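Local coordinates for protein processed glycerol phosphate lipoteichoic acid synthase 2 (Bacillus subtilis, PDB 2W8D) that belongs to the lipoteichoic acid synthases and carries a sulfatase-family domain of the alkaline phosphatase clan with a bound magnesium ion, at residues A[362-365]-A[370-373]. Sequence-based numbering, arbitrary orientation.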
loop_
_atom_site.group_PDB
_atom_site.type_symbol
_atom_site.label_atom_id
_atom_site.label_comp_id
_atom_site.label_asym_id
_atom_site.label_seq_id
_atom_site.Cartn_x
_atom_site.Cartn_y
_atom_site.Cartn_z
ATOM N N LYS A 362 -17.475 -11.889 16.059
ATOM C CA LYS A 362 -16.855 -12.215 17.339
ATOM C C LYS A 362 -15.763 -11.188 17.727
ATOM O O LYS A 362 -15.024 -10.684 16.871
ATOM C CB LYS A 362 -16.275 -13.627 17.307
ATOM C CG LYS A 362 -17.327 -14.709 17.305
ATOM C CD LYS A 362 -16.647 -16.064 17.076
ATOM C CE LYS A 362 -17.477 -17.247 17.575
ATOM N NZ LYS A 362 -18.723 -17.440 16.783
ATOM N N TYR A 363 -15.659 -10.910 19.021
ATOM C CA TYR A 363 -14.636 -10.007 19.518
ATOM C C TYR A 363 -13.567 -10.725 20.327
ATOM O O TYR A 363 -13.858 -11.555 21.200
ATOM C CB TYR A 363 -15.225 -8.954 20.428
ATOM C CG TYR A 363 -15.979 -7.851 19.760
ATOM C CD1 TYR A 363 -15.332 -6.671 19.370
ATOM C CD2 TYR A 363 -17.356 -7.938 19.574
ATOM C CE1 TYR A 363 -16.050 -5.625 18.783
ATOM C CE2 TYR A 363 -18.057 -6.911 18.992
ATOM C CZ TYR A 363 -17.404 -5.759 18.609
ATOM O OH TYR A 363 -18.118 -4.730 18.026
ATOM N N TYR A 364 -12.328 -10.337 20.072
ATOM C CA TYR A 364 -11.215 -10.866 20.803
ATOM C C TYR A 364 -10.423 -9.717 21.359
ATOM O O TYR A 364 -10.424 -8.617 20.777
ATOM C CB TYR A 364 -10.319 -11.681 19.883
ATOM C CG TYR A 364 -11.039 -12.763 19.130
ATOM C CD1 TYR A 364 -11.051 -14.072 19.586
ATOM C CD2 TYR A 364 -11.690 -12.471 17.940
ATOM C CE1 TYR A 364 -11.723 -15.072 18.871
ATOM C CE2 TYR A 364 -12.352 -13.462 17.214
ATOM C CZ TYR A 364 -12.356 -14.745 17.676
ATOM O OH TYR A 364 -13.027 -15.682 16.941
ATOM N N ASP A 365 -9.748 -9.972 22.478
ATOM C CA ASP A 365 -8.783 -9.014 22.973
ATOM C C ASP A 365 -7.585 -9.000 22.020
ATOM O O ASP A 365 -6.955 -10.027 21.794
ATOM C CB ASP A 365 -8.331 -9.357 24.397
ATOM C CG ASP A 365 -7.286 -8.388 24.908
ATOM O OD1 ASP A 365 -7.622 -7.197 25.113
ATOM O OD2 ASP A 365 -6.119 -8.809 25.074
ATOM N N LYS A 370 -7.800 -13.622 23.626
ATOM C CA LYS A 370 -8.917 -14.114 24.451
ATOM C C LYS A 370 -10.273 -13.684 23.881
ATOM O O LYS A 370 -10.494 -12.513 23.590
ATOM C CB LYS A 370 -8.769 -13.623 25.887
ATOM C CG LYS A 370 -9.673 -14.332 26.894
ATOM C CD LYS A 370 -9.659 -15.862 26.677
ATOM C CE LYS A 370 -10.246 -16.641 27.870
ATOM N NZ LYS A 370 -9.189 -16.898 28.902
ATOM N N GLU A 371 -11.175 -14.640 23.697
ATOM C CA GLU A 371 -12.503 -14.320 23.185
ATOM C C GLU A 371 -13.279 -13.539 24.250
ATOM O O GLU A 371 -13.207 -13.855 25.407
ATOM C CB GLU A 371 -13.277 -15.569 22.732
ATOM C CG GLU A 371 -14.478 -15.225 21.799
ATOM C CD GLU A 371 -15.044 -16.435 21.037
ATOM O OE1 GLU A 371 -14.303 -17.437 20.846
ATOM O OE2 GLU A 371 -16.239 -16.369 20.631
ATOM N N LEU A 372 -13.952 -12.484 23.816
ATOM C CA LEU A 372 -14.736 -11.612 24.662
ATOM C C LEU A 372 -16.217 -11.846 24.410
ATOM O O LEU A 372 -16.638 -11.942 23.265
ATOM C CB LEU A 372 -14.423 -10.168 24.281
ATOM C CG LEU A 372 -13.372 -9.352 25.021
ATOM C CD1 LEU A 372 -12.296 -10.203 25.690
ATOM C CD2 LEU A 372 -12.776 -8.341 24.091
ATOM N N ASP A 373 -17.034 -11.927 25.454
ATOM C CA ASP A 373 -18.462 -11.898 25.166
ATOM C C ASP A 373 -18.986 -10.491 24.870
ATOM O O ASP A 373 -18.551 -9.491 25.451
ATOM C CB ASP A 373 -19.333 -12.716 26.143
ATOM C CG ASP A 373 -18.948 -12.531 27.593
ATOM O OD1 ASP A 373 -18.846 -11.368 28.047
ATOM O OD2 ASP A 373 -18.792 -13.554 28.298
HETATM O O HOH W 1 -17.711 -11.672 20.939
#
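Tyr364 turns its ring carbon CG anti to its own carbonyl carbon (chi1 -54°), and Glu371 sets its CG anti to the backbone N (chi1 -162°) with the chain extended beyond. The two residues are paired across the strands, which puts both side chains on one face; their torsions then lay the glutamate chain obliquely across the ring. Tyr364 CD1 lies 3.9 Å from Glu371 CA, and farther out CE1 lies 4.0 Å from Glu371 OE1. The ring and carboxylate planes are 51° apart, so the two groups do not stack. The other carboxylate oxygen, Glu371 OE2, sits 3.4 Å from Lys362 CE. The contact is with the lysine's carbon chain; Lys362 NZ is 4.7 Å from Glu371 OE2.

The backbones run antiparallel, with Tyr364 and Glu371 as a non-hydrogen-bonded pair. Leu372 N donates to Tyr363 O at 2.8 Å, nearly straight. Asp365 N donates to Lys370 O at 2.9 Å. Between Tyr363 and Leu372, water 1 also bridges the strands, accepting from Tyr363 N and donating to Leu372 O. On the other face, Tyr363 CB and Leu372 CB are 4.1 Å apart. Val377 and Tyr356 add to this apolar patch, with the Tyr356 and Tyr363 rings edge-to-face. Asp365 OD2 turns to Thr368 OG1 in the connecting turn.

This hairpin forms the end of a five-stranded antiparallel sheet, separate from the large mixed sheet of the chain. Two direct backbone bonds and one water bridge join its strands. Lys362 and Glu371 form no salt bridge; both are exposed, so their attraction is probably weakened by solvent.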